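Local coordinates for protein endo-1,3-beta-glucanase, family GH16 (Zobellia galactanivorans, PDB 4BOW) that probably hydrolyses internal beta-1,3 linkages of laminarin-type glucans through its family 16 glycoside hydrolase domain, which also binds a calcium ion, at residues 115-120 and 221-226. The protein carries 1 engineered substitution. Residues are numbered along the deposited sequence; the frame is centred on the assembly and turned at random.
With GLC (alpha-D-glucopyranose), chain C; BGC (beta-D-glucopyranose), chain B.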
ATOM      1  N   TRP A 115       1.114   1.384  -2.199  1.00 10.05           N
ATOM      2  CA  TRP A 115       2.276   2.224  -1.967  1.00 10.69           C
ATOM      3  C   TRP A 115       3.545   1.398  -2.088  1.00 10.72           C
ATOM      4  O   TRP A 115       3.502   0.193  -2.328  1.00 11.33           O
ATOM      5  CB  TRP A 115       2.119   2.934  -0.606  1.00 11.76           C
ATOM      6  CG  TRP A 115       1.908   2.080   0.619  1.00 10.52           C
ATOM      7  CD1 TRP A 115       0.874   1.194   0.873  1.00 10.95           C
ATOM      8  CD2 TRP A 115       2.727   2.096   1.786  1.00 11.00           C
ATOM      9  NE1 TRP A 115       1.000   0.679   2.175  1.00 10.91           N
ATOM     10  CE2 TRP A 115       2.119   1.190   2.724  1.00 10.90           C
ATOM     11  CE3 TRP A 115       3.927   2.776   2.138  1.00 11.67           C
ATOM     12  CZ2 TRP A 115       2.623   1.012   4.039  1.00 12.05           C
ATOM     13  CZ3 TRP A 115       4.421   2.575   3.446  1.00 13.72           C
ATOM     14  CH2 TRP A 115       3.799   1.711   4.380  1.00 12.86           C
ATOM     15  N   THR A 116       4.670   2.066  -1.924  1.00 11.54           N
ATOM     16  CA  THR A 116       5.941   1.388  -1.979  1.00 11.68           C
ATOM     17  C   THR A 116       6.829   1.756  -0.805  1.00 11.89           C
ATOM     18  O   THR A 116       6.668   2.823  -0.162  1.00 12.53           O
ATOM     19  CB  THR A 116       6.759   1.765  -3.243  1.00 12.09           C
ATOM     20  OG1 THR A 116       7.403   3.089  -3.065  1.00 12.95           O
ATOM     21  CG2 THR A 116       5.923   1.743  -4.530  1.00 13.37           C
ATOM     22  N   LEU A 117       7.782   0.901  -0.475  1.00 11.52           N
ATOM     23  CA  LEU A 117       8.855   1.195   0.478  1.00 10.99           C
ATOM     24  C   LEU A 117      10.144   0.830  -0.222  1.00 11.27           C
ATOM     25  O   LEU A 117      10.239  -0.193  -0.934  1.00 11.84           O
ATOM     26  CB  LEU A 117       8.789   0.362   1.771  1.00 13.14           C
ATOM     27  CG  LEU A 117       7.782   0.886   2.778  1.00 13.71           C
ATOM     28  CD1 LEU A 117       7.558  -0.198   3.853  1.00 14.86           C
ATOM     29  CD2 LEU A 117       8.328   2.243   3.347  1.00 14.08           C
ATOM     30  N   GLY A 118      11.210   1.628   0.027  1.00 12.94           N
ATOM     31  CA  GLY A 118      12.557   1.130  -0.414  1.00 12.48           C
ATOM     32  C   GLY A 118      12.813  -0.258   0.204  1.00 12.33           C
ATOM     33  O   GLY A 118      12.505  -0.543   1.381  1.00 12.34           O
ATOM     34  N   ALA A 119      13.414  -1.113  -0.611  1.00 12.84           N
ATOM     35  CA  ALA A 119      13.671  -2.464  -0.140  1.00 13.44           C
ATOM     36  C   ALA A 119      14.764  -2.557   0.918  1.00 14.23           C
ATOM     37  O   ALA A 119      14.938  -3.640   1.457  1.00 14.52           O
ATOM     38  CB  ALA A 119      14.018  -3.375  -1.355  1.00 15.07           C
ATOM     39  N   ASN A 120      15.490  -1.454   1.150  1.00 14.14           N
ATOM     40  CA  ASN A 120      16.386  -1.396   2.299  1.00 14.44           C
ATOM     41  C   ASN A 120      15.650  -0.935   3.568  1.00 16.07           C
ATOM     42  O   ASN A 120      16.333  -0.648   4.577  1.00 17.74           O
ATOM     43  CB  ASN A 120      17.547  -0.427   1.940  1.00 15.48           C
ATOM     44  CG  ASN A 120      17.111   0.976   1.640  1.00 15.01           C
ATOM     45  OD1 ASN A 120      15.930   1.313   1.609  1.00 16.41           O
ATOM     46  ND2 ASN A 120      18.122   1.851   1.435  1.00 15.86           N
ATOM     47  N   PRO A 221      16.031  -0.291  -5.254  1.00 12.58           N
ATOM     48  CA  PRO A 221      14.801  -1.082  -5.401  1.00 12.06           C
ATOM     49  C   PRO A 221      13.780  -0.692  -4.342  1.00 11.15           C
ATOM     50  O   PRO A 221      14.089  -0.439  -3.136  1.00 12.26           O
ATOM     51  CB  PRO A 221      15.277  -2.504  -5.143  1.00 12.14           C
ATOM     52  CG  PRO A 221      16.709  -2.473  -5.712  1.00 13.10           C
ATOM     53  CD  PRO A 221      17.258  -1.129  -5.190  1.00 11.83           C
ATOM     54  N   HIS A 222      12.513  -0.691  -4.806  1.00 11.89           N
ATOM     55  CA  HIS A 222      11.331  -0.602  -3.915  1.00 11.17           C
ATOM     56  C   HIS A 222      10.482  -1.851  -4.047  1.00 10.79           C
ATOM     57  O   HIS A 222      10.594  -2.568  -5.044  1.00 12.84           O
ATOM     58  CB  HIS A 222      10.467   0.615  -4.241  1.00 12.41           C
ATOM     59  CG  HIS A 222      11.000   1.912  -3.691  1.00 11.85           C
ATOM     60  ND1 HIS A 222      10.215   2.809  -3.058  1.00 13.19           N
ATOM     61  CD2 HIS A 222      12.269   2.441  -3.710  1.00 12.02           C
ATOM     62  CE1 HIS A 222      10.966   3.838  -2.665  1.00 13.57           C
ATOM     63  NE2 HIS A 222      12.216   3.637  -3.076  1.00 14.26           N
ATOM     64  N   TYR A 223       9.636  -2.140  -3.052  1.00 11.83           N
ATOM     65  CA  TYR A 223       8.599  -3.167  -3.220  1.00 10.92           C
ATOM     66  C   TYR A 223       7.228  -2.556  -2.995  1.00 11.46           C
ATOM     67  O   TYR A 223       7.111  -1.458  -2.407  1.00 10.71           O
ATOM     68  CB  TYR A 223       8.836  -4.374  -2.317  1.00 12.39           C
ATOM     69  CG  TYR A 223       8.917  -4.040  -0.835  1.00 11.75           C
ATOM     70  CD1 TYR A 223       7.791  -4.007   0.008  1.00 11.62           C
ATOM     71  CD2 TYR A 223      10.191  -3.756  -0.199  1.00 13.70           C
ATOM     72  CE1 TYR A 223       7.867  -3.693   1.401  1.00 12.69           C
ATOM     73  CE2 TYR A 223      10.300  -3.473   1.189  1.00 14.87           C
ATOM     74  CZ  TYR A 223       9.146  -3.462   1.919  1.00 12.69           C
ATOM     75  OH  TYR A 223       9.265  -3.211   3.241  1.00 14.09           O
ATOM     76  N   LEU A 224       6.193  -3.229  -3.473  1.00 11.23           N
ATOM     77  CA  LEU A 224       4.817  -2.692  -3.399  1.00 10.49           C
ATOM     78  C   LEU A 224       4.142  -3.211  -2.111  1.00 10.65           C
ATOM     79  O   LEU A 224       4.382  -4.371  -1.742  1.00 12.54           O
ATOM     80  CB  LEU A 224       4.069  -3.221  -4.641  1.00 12.12           C
ATOM     81  CG  LEU A 224       2.675  -2.653  -4.895  1.00 12.97           C
ATOM     82  CD1 LEU A 224       2.770  -1.198  -5.334  1.00 13.54           C
ATOM     83  CD2 LEU A 224       1.943  -3.464  -5.967  1.00 16.24           C
ATOM     84  N   LEU A 225       3.286  -2.414  -1.564  1.00 10.23           N
ATOM     85  CA  LEU A 225       2.404  -2.794  -0.438  1.00  9.80           C
ATOM     86  C   LEU A 225       0.945  -2.524  -0.789  1.00 10.46           C
ATOM     87  O   LEU A 225       0.643  -1.542  -1.470  1.00 10.79           O
ATOM     88  CB  LEU A 225       2.774  -1.973   0.834  1.00 11.70           C
ATOM     89  CG  LEU A 225       4.190  -2.212   1.348  1.00 10.98           C
ATOM     90  CD1 LEU A 225       5.189  -1.169   0.751  1.00 12.39           C
ATOM     91  CD2 LEU A 225       4.200  -2.134   2.940  1.00 13.58           C
ATOM     92  N   LEU A 226       0.088  -3.438  -0.325  1.00 10.70           N
ATOM     93  CA  LEU A 226      -1.345  -3.317  -0.478  1.00 10.52           C
ATOM     94  C   LEU A 226      -1.963  -3.583   0.899  1.00 10.54           C
ATOM     95  O   LEU A 226      -1.670  -4.633   1.483  1.00 11.54           O
ATOM     96  CB  LEU A 226      -1.858  -4.393  -1.477  1.00 11.46           C
ATOM     97  CG  LEU A 226      -1.242  -4.318  -2.857  1.00 12.14           C
ATOM     98  CD1 LEU A 226      -1.603  -5.644  -3.654  1.00 14.71           C
ATOM     99  CD2 LEU A 226      -1.709  -3.080  -3.581  1.00 14.79           C
TER
HETATM  100  C1  GLC C   1       2.112   6.609   3.900  1.00 18.90           C
HETATM  101  C2  GLC C   1       2.556   6.623   5.347  1.00 15.30           C
HETATM  102  C3  GLC C   1       2.672   5.235   5.996  1.00 15.16           C
HETATM  103  C4  GLC C   1       1.314   4.595   5.753  1.00 12.39           C
HETATM  104  C5  GLC C   1       1.224   4.397   4.282  1.00 13.37           C
HETATM  105  C6  GLC C   1      -0.039   3.631   3.789  1.00 14.35           C
HETATM  106  O1  GLC C   1       3.162   6.055   3.125  1.00 21.74           O
HETATM  107  O2  GLC C   1       3.795   7.311   5.376  1.00 16.90           O
HETATM  108  O3  GLC C   1       2.948   5.316   7.432  1.00 14.67           O
HETATM  109  O4  GLC C   1       1.365   3.314   6.362  1.00 13.98           O
HETATM  110  O5  GLC C   1       1.096   5.689   3.659  1.00 15.25           O
HETATM  111  O6  GLC C   1      -1.258   4.357   4.211  1.00 13.58           O
HETATM  112  C2  BGC B   2       4.477   5.462   9.220  1.00 14.13           C
HETATM  113  C3  BGC B   2       5.899   5.199   9.591  1.00 16.89           C
HETATM  114  C4  BGC B   2       6.355   3.788   9.153  1.00 16.13           C
HETATM  115  C5  BGC B   2       6.188   3.693   7.611  1.00 14.06           C
HETATM  116  C6  BGC B   2       6.494   2.304   7.060  1.00 16.61           C
HETATM  117  C1  BGC B   2       4.360   5.199   7.737  1.00 13.12           C
HETATM  118  O2  BGC B   2       4.110   6.781   9.486  1.00 15.84           O
HETATM  119  O3  BGC B   2       5.934   5.154  11.059  1.00 16.87           O
HETATM  120  O4  BGC B   2       7.770   3.593   9.366  1.00 16.44           O
HETATM  121  O5  BGC B   2       4.763   3.874   7.392  1.00 13.91           O
HETATM  122  O6  BGC B   2       5.642   1.287   7.690  1.00 16.11           O
HETATM  123  O   HOH W   1      16.234   0.418  -1.588  1.00 15.19           O
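Trp-115 and Leu-225 pair across two antiparallel strands, 110-118 and 222-230, on the glucan-binding side of the GH16 beta-jelly-roll. The N-to-C directions of the short strands 115-118 and 222-226 differ by 142°. Hydrogen-bonded pairs Trp-115/Leu-225 and Leu-117/Tyr-223 alternate with non-hydrogen-bonded pairs Thr-116/Leu-224 and Gly-118/His-222. The indole of Trp-115 is sandwiched: Leu-225 CB lies over one face of its five-membered ring in a CH-pi contact, 3.7 Å from the centroid, while GLC C6 rests on the opposite face, 3.4 Å from CE2. A chi1 of 56° sets CG between the backbone N and carbonyl carbon, and this lays the ring across Leu-225. NE1 is hydrogen-bonded to Asn-227 OD1. With an alanine here, GLC would probably lose its aromatic platform and Leu-225 CB the ring that covers it. On the same side as the indole, Leu-117 and Tyr-223 run side by side: Leu-117 CB sits over the phenol face and CD1 reaches OH at 3.5 Å, while that hydroxyl bonds to Ser-121 OG. Leu-225 CD1 meets Leu-117 CG at 3.9 Å. Thr-116 points to the other side, where its OG1 meets His-222 ND1 at 2.8 Å at the imidazole edge; Ile-143 N also binds OG1, and His-222 NE2 bonds to Pro-217 O, so both ring nitrogens are held and the imidazole is fixed in rotation. Gly-118 CA packs over the imidazole face, 3.6 Å from its centroid. Beyond the ladder, Ala-119 N gives Pro-221 O a nearly straight bond (2.7 Å, 176°), and a water donates to that same carbonyl oxygen.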